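Side-chain contacts in importin subunit beta-1 (Saccharomyces cerevisiae, PDB 5OWU), which carries proteins into the nucleus in partnership with importin alpha, which recognises the classical nuclear localization signal of the cargo: residues A647-D652 with M682-Q687; V655-V660 with K699-S704; G661-I666 with L703-D708; A715-Y720 with V759-G764; A726-A731 with L755-G760. All blocks are in the same frame, centred on the assembly; numbering follows the deposited sequence.

Contact 1. Residues A647-D652 with M682-Q687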
# COMPACT_ATOMS: atom_id res chain seq x y z
N ALA A 647 -13.55 4.05 25.56
CA ALA A 647 -13.04 3.96 24.20
C ALA A 647 -11.57 4.33 24.14
O ALA A 647 -10.78 3.65 23.47
CB ALA A 647 -13.86 4.87 23.28
N LEU A 648 -11.18 5.41 24.82
CA LEU A 648 -9.79 5.84 24.81
C LEU A 648 -8.87 4.75 25.34
O LEU A 648 -7.75 4.58 24.84
CB LEU A 648 -9.63 7.12 25.64
CG LEU A 648 -10.16 8.41 25.03
CD1 LEU A 648 -10.27 9.48 26.10
CD2 LEU A 648 -9.26 8.90 23.90
N ASN A 649 -9.32 4.00 26.35
CA ASN A 649 -8.48 2.96 26.92
C ASN A 649 -8.47 1.67 26.11
O ASN A 649 -7.59 0.83 26.33
CB ASN A 649 -8.91 2.67 28.36
CG ASN A 649 -8.48 3.75 29.32
OD1 ASN A 649 -7.41 4.34 29.16
ND2 ASN A 649 -9.31 4.03 30.32
N GLN A 650 -9.42 1.48 25.19
CA GLN A 650 -9.40 0.33 24.29
C GLN A 650 -8.35 0.57 23.20
O GLN A 650 -8.65 0.76 22.02
CB GLN A 650 -10.77 0.09 23.67
CG GLN A 650 -11.79 -0.52 24.61
CD GLN A 650 -13.16 -0.69 23.97
OE1 GLN A 650 -14.19 -0.45 24.60
NE2 GLN A 650 -13.17 -1.09 22.70
N VAL A 651 -7.09 0.54 23.63
CA VAL A 651 -5.99 0.89 22.74
C VAL A 651 -5.82 -0.11 21.61
O VAL A 651 -5.22 0.22 20.58
CB VAL A 651 -4.68 1.03 23.53
CG1 VAL A 651 -4.73 2.23 24.45
CG2 VAL A 651 -4.37 -0.25 24.31
N ASP A 652 -6.28 -1.35 21.77
CA ASP A 652 -6.20 -2.32 20.68
C ASP A 652 -7.23 -2.03 19.59
O ASP A 652 -6.96 -2.28 18.41
CB ASP A 652 -6.40 -3.74 21.22
CG ASP A 652 -7.78 -3.93 21.84
OD1 ASP A 652 -8.36 -2.94 22.32
OD2 ASP A 652 -8.27 -5.08 21.84
N MET A 682 -4.69 15.13 29.22
CA MET A 682 -3.27 14.85 29.12
C MET A 682 -2.94 13.59 29.90
O MET A 682 -2.29 12.67 29.38
CB MET A 682 -2.45 16.04 29.62
CG MET A 682 -2.52 17.29 28.74
SD MET A 682 -1.85 17.08 27.06
CE MET A 682 -0.09 17.02 27.42
N ASN A 683 -3.45 13.49 31.13
CA ASN A 683 -3.19 12.30 31.93
C ASN A 683 -3.57 11.06 31.14
O ASN A 683 -2.73 10.19 30.87
CB ASN A 683 -3.93 12.37 33.26
CG ASN A 683 -3.28 13.34 34.23
OD1 ASN A 683 -2.09 13.61 34.14
ND2 ASN A 683 -4.07 13.89 35.14
N VAL A 684 -4.83 11.00 30.68
CA VAL A 684 -5.26 9.80 29.96
C VAL A 684 -4.32 9.54 28.80
O VAL A 684 -3.80 8.43 28.63
CB VAL A 684 -6.72 9.95 29.49
CG1 VAL A 684 -7.13 8.73 28.67
CG2 VAL A 684 -7.65 10.11 30.67
N LEU A 685 -4.03 10.58 28.02
CA LEU A 685 -3.22 10.37 26.82
C LEU A 685 -1.86 9.82 27.19
O LEU A 685 -1.36 8.88 26.55
CB LEU A 685 -3.11 11.67 26.02
CG LEU A 685 -4.41 12.10 25.34
CD1 LEU A 685 -4.34 13.56 24.89
CD2 LEU A 685 -4.73 11.20 24.16
N ALA A 686 -1.26 10.35 28.26
CA ALA A 686 0.06 9.88 28.66
C ALA A 686 0.01 8.39 28.98
O ALA A 686 0.91 7.64 28.58
CB ALA A 686 0.56 10.68 29.86
N GLN A 687 -1.04 7.95 29.66
CA GLN A 687 -1.20 6.52 29.91
C GLN A 687 -1.33 5.76 28.59
O GLN A 687 -0.63 4.76 28.36
CB GLN A 687 -2.42 6.27 30.79
CG GLN A 687 -2.38 6.99 32.13
CD GLN A 687 -3.76 7.14 32.76
OE1 GLN A 687 -4.58 6.22 32.70
NE2 GLN A 687 -4.02 8.30 33.35

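Contact 2. Residues V655-V660 with K699-S704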
# COMPACT_ATOMS: atom_id res chain seq x y z
N VAL A 655 -11.46 2.19 17.96
CA VAL A 655 -12.31 3.18 18.60
C VAL A 655 -11.48 4.20 19.38
O VAL A 655 -11.91 5.35 19.56
CB VAL A 655 -13.34 2.48 19.51
CG1 VAL A 655 -12.67 1.94 20.77
CG2 VAL A 655 -14.49 3.41 19.86
N SER A 656 -10.30 3.80 19.85
CA SER A 656 -9.47 4.73 20.62
C SER A 656 -8.93 5.85 19.73
O SER A 656 -8.83 7.00 20.17
CB SER A 656 -8.32 3.97 21.29
OG SER A 656 -7.46 3.39 20.32
N ILE A 657 -8.59 5.53 18.48
CA ILE A 657 -8.16 6.55 17.53
C ILE A 657 -9.25 7.59 17.36
O ILE A 657 -9.00 8.81 17.40
CB ILE A 657 -7.79 5.92 16.18
CG1 ILE A 657 -6.79 4.77 16.35
CG2 ILE A 657 -7.26 6.99 15.22
CD1 ILE A 657 -5.44 5.21 16.78
N THR A 658 -10.48 7.13 17.14
CA THR A 658 -11.58 8.05 16.91
C THR A 658 -11.91 8.84 18.17
O THR A 658 -12.29 10.01 18.07
CB THR A 658 -12.80 7.27 16.42
OG1 THR A 658 -12.42 6.46 15.29
CG2 THR A 658 -13.91 8.21 15.99
N ALA A 659 -11.75 8.23 19.34
CA ALA A 659 -11.93 8.97 20.59
C ALA A 659 -10.88 10.07 20.73
O ALA A 659 -11.19 11.20 21.17
CB ALA A 659 -11.89 8.00 21.77
N VAL A 660 -9.64 9.79 20.34
CA VAL A 660 -8.63 10.85 20.26
C VAL A 660 -9.11 11.94 19.31
O VAL A 660 -8.88 13.13 19.54
CB VAL A 660 -7.27 10.29 19.83
CG1 VAL A 660 -6.28 11.44 19.58
CG2 VAL A 660 -6.71 9.36 20.89
N LYS A 699 -0.16 5.71 18.25
CA LYS A 699 0.95 6.61 18.52
C LYS A 699 0.87 7.91 17.72
O LYS A 699 0.91 8.99 18.33
CB LYS A 699 2.28 5.87 18.28
CG LYS A 699 3.51 6.75 18.28
CD LYS A 699 4.76 5.96 18.69
CE LYS A 699 6.01 6.51 18.03
NZ LYS A 699 7.26 6.09 18.73
N PRO A 700 0.76 7.89 16.39
CA PRO A 700 0.65 9.17 15.67
C PRO A 700 -0.54 10.01 16.10
O PRO A 700 -0.40 11.22 16.33
CB PRO A 700 0.56 8.74 14.20
CG PRO A 700 0.23 7.28 14.22
CD PRO A 700 0.82 6.74 15.48
N ALA A 701 -1.72 9.40 16.26
CA ALA A 701 -2.90 10.14 16.66
C ALA A 701 -2.64 10.94 17.94
O ALA A 701 -2.85 12.16 17.98
CB ALA A 701 -4.08 9.18 16.86
N VAL A 702 -2.14 10.27 18.97
CA VAL A 702 -1.87 10.97 20.23
C VAL A 702 -0.88 12.10 20.00
O VAL A 702 -1.08 13.23 20.46
CB VAL A 702 -1.40 9.98 21.30
CG1 VAL A 702 -1.00 10.70 22.58
CG2 VAL A 702 -2.51 8.98 21.59
N LEU A 703 0.20 11.84 19.25
CA LEU A 703 1.15 12.91 19.00
C LEU A 703 0.43 14.11 18.39
O LEU A 703 0.55 15.24 18.89
CB LEU A 703 2.28 12.42 18.09
CG LEU A 703 3.24 11.38 18.69
CD1 LEU A 703 4.25 10.93 17.64
CD2 LEU A 703 3.97 11.91 19.91
N SER A 704 -0.40 13.86 17.37
CA SER A 704 -1.07 14.97 16.71
C SER A 704 -1.94 15.73 17.69
O SER A 704 -2.00 16.96 17.66
CB SER A 704 -1.89 14.47 15.53
OG SER A 704 -1.05 13.89 14.56

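Contact 3. Residues G661-I666 with L703-D708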
# COMPACT_ATOMS: atom_id res chain seq x y z
N GLY A 661 -9.76 11.54 18.21
CA GLY A 661 -10.31 12.53 17.30
C GLY A 661 -11.39 13.38 17.93
O GLY A 661 -11.56 14.55 17.57
N PHE A 662 -12.15 12.80 18.86
CA PHE A 662 -13.08 13.60 19.64
C PHE A 662 -12.34 14.65 20.45
O PHE A 662 -12.73 15.83 20.47
CB PHE A 662 -13.90 12.71 20.58
CG PHE A 662 -14.82 13.47 21.49
CD1 PHE A 662 -16.07 13.87 21.05
CD2 PHE A 662 -14.43 13.80 22.77
CE1 PHE A 662 -16.92 14.58 21.88
CE2 PHE A 662 -15.28 14.52 23.61
CZ PHE A 662 -16.52 14.90 23.16
N ILE A 663 -11.26 14.25 21.13
CA ILE A 663 -10.47 15.23 21.87
C ILE A 663 -10.00 16.33 20.94
O ILE A 663 -10.08 17.53 21.26
CB ILE A 663 -9.30 14.54 22.60
CG1 ILE A 663 -9.82 13.49 23.57
CG2 ILE A 663 -8.47 15.58 23.36
CD1 ILE A 663 -8.74 12.63 24.20
N ALA A 664 -9.51 15.96 19.75
CA ALA A 664 -9.07 16.96 18.78
C ALA A 664 -10.19 17.93 18.45
O ALA A 664 -9.97 19.14 18.39
CB ALA A 664 -8.57 16.27 17.50
N ASP A 665 -11.41 17.42 18.24
CA ASP A 665 -12.52 18.30 17.89
C ASP A 665 -12.86 19.25 19.03
O ASP A 665 -12.99 20.46 18.82
CB ASP A 665 -13.74 17.47 17.49
CG ASP A 665 -13.73 17.12 16.02
OD1 ASP A 665 -13.43 18.02 15.21
OD2 ASP A 665 -14.00 15.94 15.69
N ILE A 666 -13.01 18.73 20.26
CA ILE A 666 -13.48 19.61 21.33
C ILE A 666 -12.39 20.61 21.72
O ILE A 666 -12.70 21.72 22.17
CB ILE A 666 -13.97 18.82 22.56
CG1 ILE A 666 -12.86 17.97 23.17
CG2 ILE A 666 -15.18 17.95 22.20
CD1 ILE A 666 -13.15 17.56 24.59
N LEU A 703 0.20 11.84 19.25
CA LEU A 703 1.15 12.91 19.00
C LEU A 703 0.43 14.11 18.39
O LEU A 703 0.55 15.24 18.89
CB LEU A 703 2.28 12.42 18.09
CG LEU A 703 3.24 11.38 18.69
CD1 LEU A 703 4.25 10.93 17.64
CD2 LEU A 703 3.97 11.91 19.91
N SER A 704 -0.40 13.86 17.37
CA SER A 704 -1.07 14.97 16.71
C SER A 704 -1.94 15.73 17.69
O SER A 704 -2.00 16.96 17.66
CB SER A 704 -1.89 14.47 15.53
OG SER A 704 -1.05 13.89 14.56
N VAL A 705 -2.61 15.01 18.60
CA VAL A 705 -3.58 15.70 19.45
C VAL A 705 -2.85 16.54 20.48
O VAL A 705 -3.38 17.57 20.93
CB VAL A 705 -4.57 14.70 20.09
CG1 VAL A 705 -4.03 14.09 21.39
CG2 VAL A 705 -5.90 15.37 20.33
N PHE A 706 -1.61 16.17 20.83
CA PHE A 706 -0.83 17.06 21.68
C PHE A 706 -0.76 18.45 21.06
O PHE A 706 -0.97 19.46 21.75
CB PHE A 706 0.57 16.50 21.91
CG PHE A 706 0.61 15.32 22.85
CD1 PHE A 706 -0.19 15.28 23.99
CD2 PHE A 706 1.46 14.25 22.60
CE1 PHE A 706 -0.14 14.20 24.85
CE2 PHE A 706 1.51 13.17 23.47
CZ PHE A 706 0.71 13.14 24.59
N GLY A 707 -0.56 18.50 19.74
CA GLY A 707 -0.52 19.78 19.05
C GLY A 707 -1.84 20.52 19.16
O GLY A 707 -1.87 21.73 19.40
N ASP A 708 -2.95 19.79 19.01
CA ASP A 708 -4.25 20.42 19.19
C ASP A 708 -4.36 21.00 20.59
O ASP A 708 -4.73 22.17 20.77
CB ASP A 708 -5.37 19.40 18.95
CG ASP A 708 -5.37 18.88 17.54
OD1 ASP A 708 -5.17 19.69 16.62
OD2 ASP A 708 -5.55 17.66 17.36

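Contact 4. Residues A715-Y720 with V759-G764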
# COMPACT_ATOMS: atom_id res chain seq x y z
N ALA A 715 -0.19 28.83 27.12
CA ALA A 715 0.79 28.76 28.20
C ALA A 715 0.44 27.69 29.24
O ALA A 715 1.35 27.18 29.90
CB ALA A 715 0.91 30.12 28.88
N ASP A 716 -0.84 27.34 29.39
CA ASP A 716 -1.20 26.27 30.31
C ASP A 716 -0.48 24.96 29.98
O ASP A 716 -0.42 24.06 30.82
CB ASP A 716 -2.71 26.04 30.28
CG ASP A 716 -3.50 27.10 31.04
OD1 ASP A 716 -2.90 28.08 31.53
OD2 ASP A 716 -4.73 26.94 31.15
N PHE A 717 0.06 24.85 28.76
CA PHE A 717 0.73 23.64 28.31
C PHE A 717 2.15 23.51 28.86
O PHE A 717 2.72 22.42 28.81
CB PHE A 717 0.78 23.63 26.79
CG PHE A 717 1.08 22.28 26.18
CD1 PHE A 717 0.11 21.30 26.14
CD2 PHE A 717 2.33 22.01 25.64
CE1 PHE A 717 0.37 20.06 25.56
CE2 PHE A 717 2.60 20.77 25.07
CZ PHE A 717 1.62 19.80 25.03
N ILE A 718 2.73 24.60 29.38
CA ILE A 718 4.16 24.59 29.69
C ILE A 718 4.54 23.48 30.66
O ILE A 718 5.59 22.85 30.46
CB ILE A 718 4.60 25.99 30.16
CG1 ILE A 718 4.55 26.95 28.97
CG2 ILE A 718 5.99 25.94 30.78
CD1 ILE A 718 4.64 28.43 29.33
N PRO A 719 3.76 23.16 31.70
CA PRO A 719 4.19 22.08 32.60
C PRO A 719 4.28 20.72 31.93
O PRO A 719 5.03 19.87 32.41
CB PRO A 719 3.12 22.10 33.70
CG PRO A 719 2.63 23.51 33.70
CD PRO A 719 2.63 23.92 32.26
N TYR A 720 3.55 20.48 30.84
CA TYR A 720 3.64 19.20 30.12
C TYR A 720 4.72 19.20 29.04
O TYR A 720 5.12 18.13 28.57
CB TYR A 720 2.28 18.87 29.48
CG TYR A 720 1.10 19.06 30.41
CD1 TYR A 720 0.65 18.03 31.21
CD2 TYR A 720 0.43 20.28 30.48
CE1 TYR A 720 -0.43 18.19 32.06
CE2 TYR A 720 -0.65 20.45 31.33
CZ TYR A 720 -1.07 19.41 32.12
OH TYR A 720 -2.14 19.58 32.98
N VAL A 759 3.73 22.11 15.30
CA VAL A 759 2.94 23.25 14.84
C VAL A 759 2.05 23.76 15.97
O VAL A 759 2.00 24.96 16.26
CB VAL A 759 2.11 22.87 13.60
CG1 VAL A 759 1.05 23.93 13.27
CG2 VAL A 759 3.02 22.67 12.42
N GLY A 760 1.33 22.84 16.61
CA GLY A 760 0.44 23.25 17.69
C GLY A 760 1.19 23.86 18.86
O GLY A 760 0.72 24.82 19.47
N ILE A 761 2.37 23.31 19.18
CA ILE A 761 3.14 23.80 20.32
C ILE A 761 3.67 25.20 20.03
O ILE A 761 3.58 26.10 20.87
CB ILE A 761 4.27 22.82 20.65
CG1 ILE A 761 3.69 21.60 21.37
CG2 ILE A 761 5.35 23.46 21.50
CD1 ILE A 761 4.65 20.43 21.50
N VAL A 762 4.23 25.40 18.84
CA VAL A 762 4.76 26.71 18.50
C VAL A 762 3.64 27.74 18.44
O VAL A 762 3.82 28.89 18.85
CB VAL A 762 5.55 26.61 17.18
CG1 VAL A 762 5.94 28.00 16.66
CG2 VAL A 762 6.79 25.77 17.41
N ALA A 763 2.46 27.35 17.94
CA ALA A 763 1.32 28.27 17.97
C ALA A 763 0.92 28.60 19.40
O ALA A 763 0.71 29.77 19.74
CB ALA A 763 0.14 27.67 17.21
N GLY A 764 0.80 27.58 20.25
CA GLY A 764 0.35 27.82 21.61
C GLY A 764 1.31 28.65 22.43
O GLY A 764 0.89 29.47 23.25

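Contact 5. Residues A726-A731 with L755-G760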
# COMPACT_ATOMS: atom_id res chain seq x y z
N ALA A 726 9.95 15.16 24.88
CA ALA A 726 10.68 13.90 24.93
C ALA A 726 10.03 12.91 23.97
O ALA A 726 10.70 12.37 23.07
CB ALA A 726 10.69 13.35 26.36
N LEU A 727 8.71 12.75 24.09
CA LEU A 727 8.00 11.83 23.21
C LEU A 727 8.28 12.17 21.75
O LEU A 727 8.68 11.31 20.96
CB LEU A 727 6.50 11.88 23.50
CG LEU A 727 6.07 11.27 24.84
CD1 LEU A 727 4.58 11.51 25.05
CD2 LEU A 727 6.39 9.78 24.91
N CYS A 728 8.15 13.45 21.40
CA CYS A 728 8.33 13.83 20.01
C CYS A 728 9.73 13.45 19.55
O CYS A 728 9.89 12.80 18.51
CB CYS A 728 8.06 15.32 19.82
SG CYS A 728 6.30 15.75 19.95
N VAL A 729 10.74 13.76 20.36
CA VAL A 729 12.10 13.40 19.99
C VAL A 729 12.19 11.90 19.76
O VAL A 729 12.63 11.43 18.70
CB VAL A 729 13.11 13.88 21.06
CG1 VAL A 729 14.47 13.19 20.89
CG2 VAL A 729 13.29 15.36 20.95
N ALA A 730 11.72 11.12 20.74
CA ALA A 730 11.82 9.68 20.61
C ALA A 730 11.16 9.23 19.32
O ALA A 730 11.69 8.37 18.60
CB ALA A 730 11.19 8.99 21.82
N ALA A 731 10.04 9.86 18.96
CA ALA A 731 9.32 9.45 17.77
C ALA A 731 10.07 9.84 16.50
O ALA A 731 10.10 9.06 15.53
CB ALA A 731 7.92 10.06 17.76
N LEU A 755 5.10 16.55 13.21
CA LEU A 755 4.92 17.88 12.62
C LEU A 755 3.68 18.56 13.18
O LEU A 755 3.72 19.75 13.52
CB LEU A 755 4.86 17.78 11.10
CG LEU A 755 4.66 19.09 10.33
CD1 LEU A 755 5.69 20.13 10.71
CD2 LEU A 755 4.70 18.80 8.83
N ASP A 756 2.55 17.83 13.26
CA ASP A 756 1.36 18.39 13.90
C ASP A 756 1.67 18.89 15.30
O ASP A 756 1.30 20.01 15.69
CB ASP A 756 0.25 17.33 13.98
CG ASP A 756 -0.40 17.03 12.64
OD1 ASP A 756 -0.29 17.85 11.72
OD2 ASP A 756 -1.05 15.97 12.54
N ALA A 757 2.34 18.05 16.10
CA ALA A 757 2.64 18.41 17.48
C ALA A 757 3.42 19.71 17.55
O ALA A 757 3.08 20.62 18.32
CB ALA A 757 3.41 17.28 18.16
N TYR A 758 4.48 19.83 16.74
CA TYR A 758 5.33 21.02 16.80
C TYR A 758 4.58 22.26 16.32
O TYR A 758 4.79 23.36 16.85
CB TYR A 758 6.60 20.81 15.97
CG TYR A 758 7.60 19.84 16.55
CD1 TYR A 758 7.62 19.55 17.92
CD2 TYR A 758 8.54 19.20 15.74
CE1 TYR A 758 8.53 18.66 18.45
CE2 TYR A 758 9.45 18.31 16.26
CZ TYR A 758 9.45 18.04 17.62
OH TYR A 758 10.35 17.15 18.15
N VAL A 759 3.73 22.11 15.30
CA VAL A 759 2.94 23.25 14.84
C VAL A 759 2.05 23.76 15.97
O VAL A 759 2.00 24.96 16.26
CB VAL A 759 2.11 22.87 13.60
CG1 VAL A 759 1.05 23.93 13.27
CG2 VAL A 759 3.02 22.67 12.42
N GLY A 760 1.33 22.84 16.61
CA GLY A 760 0.44 23.25 17.69
C GLY A 760 1.19 23.86 18.86
O GLY A 760 0.72 24.82 19.47

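Contact 1. Residues A647-D652 with M682-Q687
Leu648 and Val684 meet where two neighbouring HEAT repeats of the importin beta solenoid stack: Leu648 stands near the end of helix 637-649 in HEAT 15, Val684 within helix 675-689 in HEAT 16. Their side chains cross at about a right angle and touch through one methyl each, Leu648 CD1 lying 4.1 Å from Val684 CG1. The two alpha carbons, Leu648 CA and Val684 CA, are 7.9 Å apart, and both side chains leave the backbone toward the opposite segment, so that one methyl from each meets between the helices. The valine reaches across with the branch that stands anti to its own amide nitrogen (chi1 177°), while its other methyl, CG2, lies beside that nitrogen. The leucine offers one arm of its fork to Val684; its other methyl, CD2, packs on Ala659 and Ile663 of helix 655-669, so Leu648 touches both that helix of its own repeat and helix 675-689 of the next. On the other helix, Leu685 packs on Val705 and Ile709 of helix 698-713.

The chain leaves helical geometry at Gln650, the centre of an inverse gamma turn, and beyond it the backbone of Val651 is hydrogen-bonded to Arg695. Leu648 is buried, whereas Asn649, one residue on, is exposed. The asparagine leaves its helix at a slant to the partner, and its amide oxygen comes beside the same valine methyl, with Asn649 OD1 4.4 Å from Val684 CG1.

Contact 2. Residues V655-V660 with K699-S704
Ile657 and Val660, one turn apart on helix 655-669, receive Ala701 of helix 698-713 in a repeat-to-repeat contact of the HEAT solenoid. The short segments run almost parallel, 10° between their directions and 9.6 Å between their axes, as equivalent helices of HEAT 15 and HEAT 16.

Apolar side chains make up most of the interface. Ala701 CB points at the other helix and is shared: Ile657 approaches with the tip of its longer branch, its CD1 coming to 4.2 Å from Ala701 CB, and with its branch methyl CG2 at a like distance. Bending of the isoleucine chain (chi1 -52°, chi2 -69°) brings CD1 round to the alanine. Val660 splits its two methyls between neighbours, CG1 going to Ala701 and CG2 to Val702, where Val660 CG2 lies 4.3 Å from Val702 CG2.

Polar groups work outside this interface: Thr658 hydrogen-bonds Asp616 of helix 615-629, and Ser704 faces helix 741-764.

A third kind of contact sets side chain against backbone, by van der Waals approach. The valine branch anti to its own nitrogen rests against the peptide of the alanine, with Val660 CG1 3.9 Å from Ala701 O.

Contact 3. Residues G661-I666 with L703-D708
A small, largely apolar helix-to-helix contact joins HEAT 15 to HEAT 16 at Ile663, Ala664, Val705 and Asp708, midway along helices 655-669 and 698-713. The segment axes lie 9.2 Å apart and cross at 15°, and the backbones come close at Ala664, whose CA is 5.7 Å from Val705 CA.

One methyl of Val705 does most of the touching. A chi1 of 86° puts CG1 between the backbone nitrogen and the carbonyl carbon and leaves CG2 anti to the nitrogen, facing Ala664, with Val705 CG2 3.7 Å from Ala664 N. The same methyl, Val705 CG2, meets Ile663 CG2 at 4.0 Å, the isoleucine and valine side chains crossing at about a right angle. Helix 675-689 covers this side, Leu685 on Val705 and Met681 on Ile663.

One turn after Val705, Asp708 brings a carboxylate oxygen against the alanine methyl, with Asp708 OD2 3.3 Å from Ala664 CB, a close van der Waals approach. Elsewhere on helix 655-669, Phe662 packs on Ser623 and Ala626 of helix 615-629, and Asp665 forms a salt bridge with Arg585 of helix 563-586. The contact is one of near-parallel stacking between equivalent helices of successive repeats in a HEAT solenoid.

Contact 4. Residues A715-Y720 with V759-G764
Phe717 overlaps Ile761 obliquely through ring atom CE2, with Phe717 CE2 3.9 Å from Ile761 CG1 and 4.1 Å from Ile761 CD1. The two side chains cross at about a right angle. Phe717 belongs to the 3-10 turn that leads into helix 718-732, while Ile761 is near the end of helix 741-764; the pair therefore closes one end of HEAT 17, where the start of its first helix faces the last turn of its second.

The ring is carried across by a first torsion of -163°, which sets CG anti to the phenylalanine nitrogen. In Ile761, chi1 (-76°) sets CG1 beside the backbone nitrogen and the extended chi2 (168°) carries CD1 on, so that both come near CE2. The backbones approach at Ala715 and Gly764, where Ala715 CA is 6.7 Å from Gly764 CA; Ala715 N stands 4.1 Å from Gly764 O, too far for a hydrogen bond.

Around them, Ile724 of helix 718-732 touches both Phe717 and Ile761, and Met682 of HEAT 16 packs on the phenylalanine. Phe717 and Ile761 are both buried hydrocarbon, so this pair probably owes its stability to exclusion of water and to dispersion between ring and alkyl chain, in place of directional polar bonds.

Contact 5. Residues A726-A731 with L755-G760
Segments 726-731 and 755-760 run roughly antiparallel, their axes 10.7 Å apart and crossing at -147°, as parts of the two helices of a single HEAT hairpin, HEAT 17. Cys728 is the centre of the contact: it points at the other helix and is received by Ala757 and Tyr758, consecutive residues there. The sulfur takes the alanine side, Cys728 SG lying 3.7 Å from Ala757 CB. It stands beside the backbone nitrogen (chi1 -72°), and this turn directs it to the alanine while CB remains against the tyrosine.

Tyr758 starts off at a slant to segment 726-731, but its long ring carries the phenol end across to the cysteine. Cys728 CB meets the ring at 3.6 Å from Tyr758 CE1, approaching obliquely. The sulfur makes a Cys sulfur-aromatic contact with the same ring, Cys728 SG lying 4.8 Å from the Tyr758 ring centroid and 45° off the normal, again a slanting approach. A small thiol side chain thus touches both a methyl and an aromatic ring, on adjoining sides, all three residues being buried.

The phenol oxygen is satisfied beyond the contact by a hydrogen bond with Gln732, at the end of helix 718-732, which probably helps hold the phenol end near that helix. Thr778 and Ile779 of helix 776-788 and Leu805 of helix 796-812 also touch Tyr758, connecting the hairpin to later parts of the solenoid. Val729 adds a marginal approach through CG2, whereas the cysteine presses close, with Cys728 CB 3.4 Å from Tyr758 OH.

Overall arrangement
The five contacts follow the solenoid from HEAT 15 to HEAT 17. Contacts 1, 2 and 3 join HEAT 15 to HEAT 16; contacts 2 and 3 use the same two helices, 8 Å apart centre to centre, and contact 1 joins the companion helices, its centre 9 Å from that of contact 2. Contacts 4 and 5, with centres 11 Å apart, lie within HEAT 17 on helices 718-732 and 741-764. The two groups are tied together: Ser704 OG hydrogen-bonds Asp756 OD2 at 2.9 Å, between contacts 2 or 3 and contact 5, while Met682 CE packs 3.6 Å from Phe717 CE1, between contacts 1 and 4. The contacts thus connect through side chains of adjacent helices.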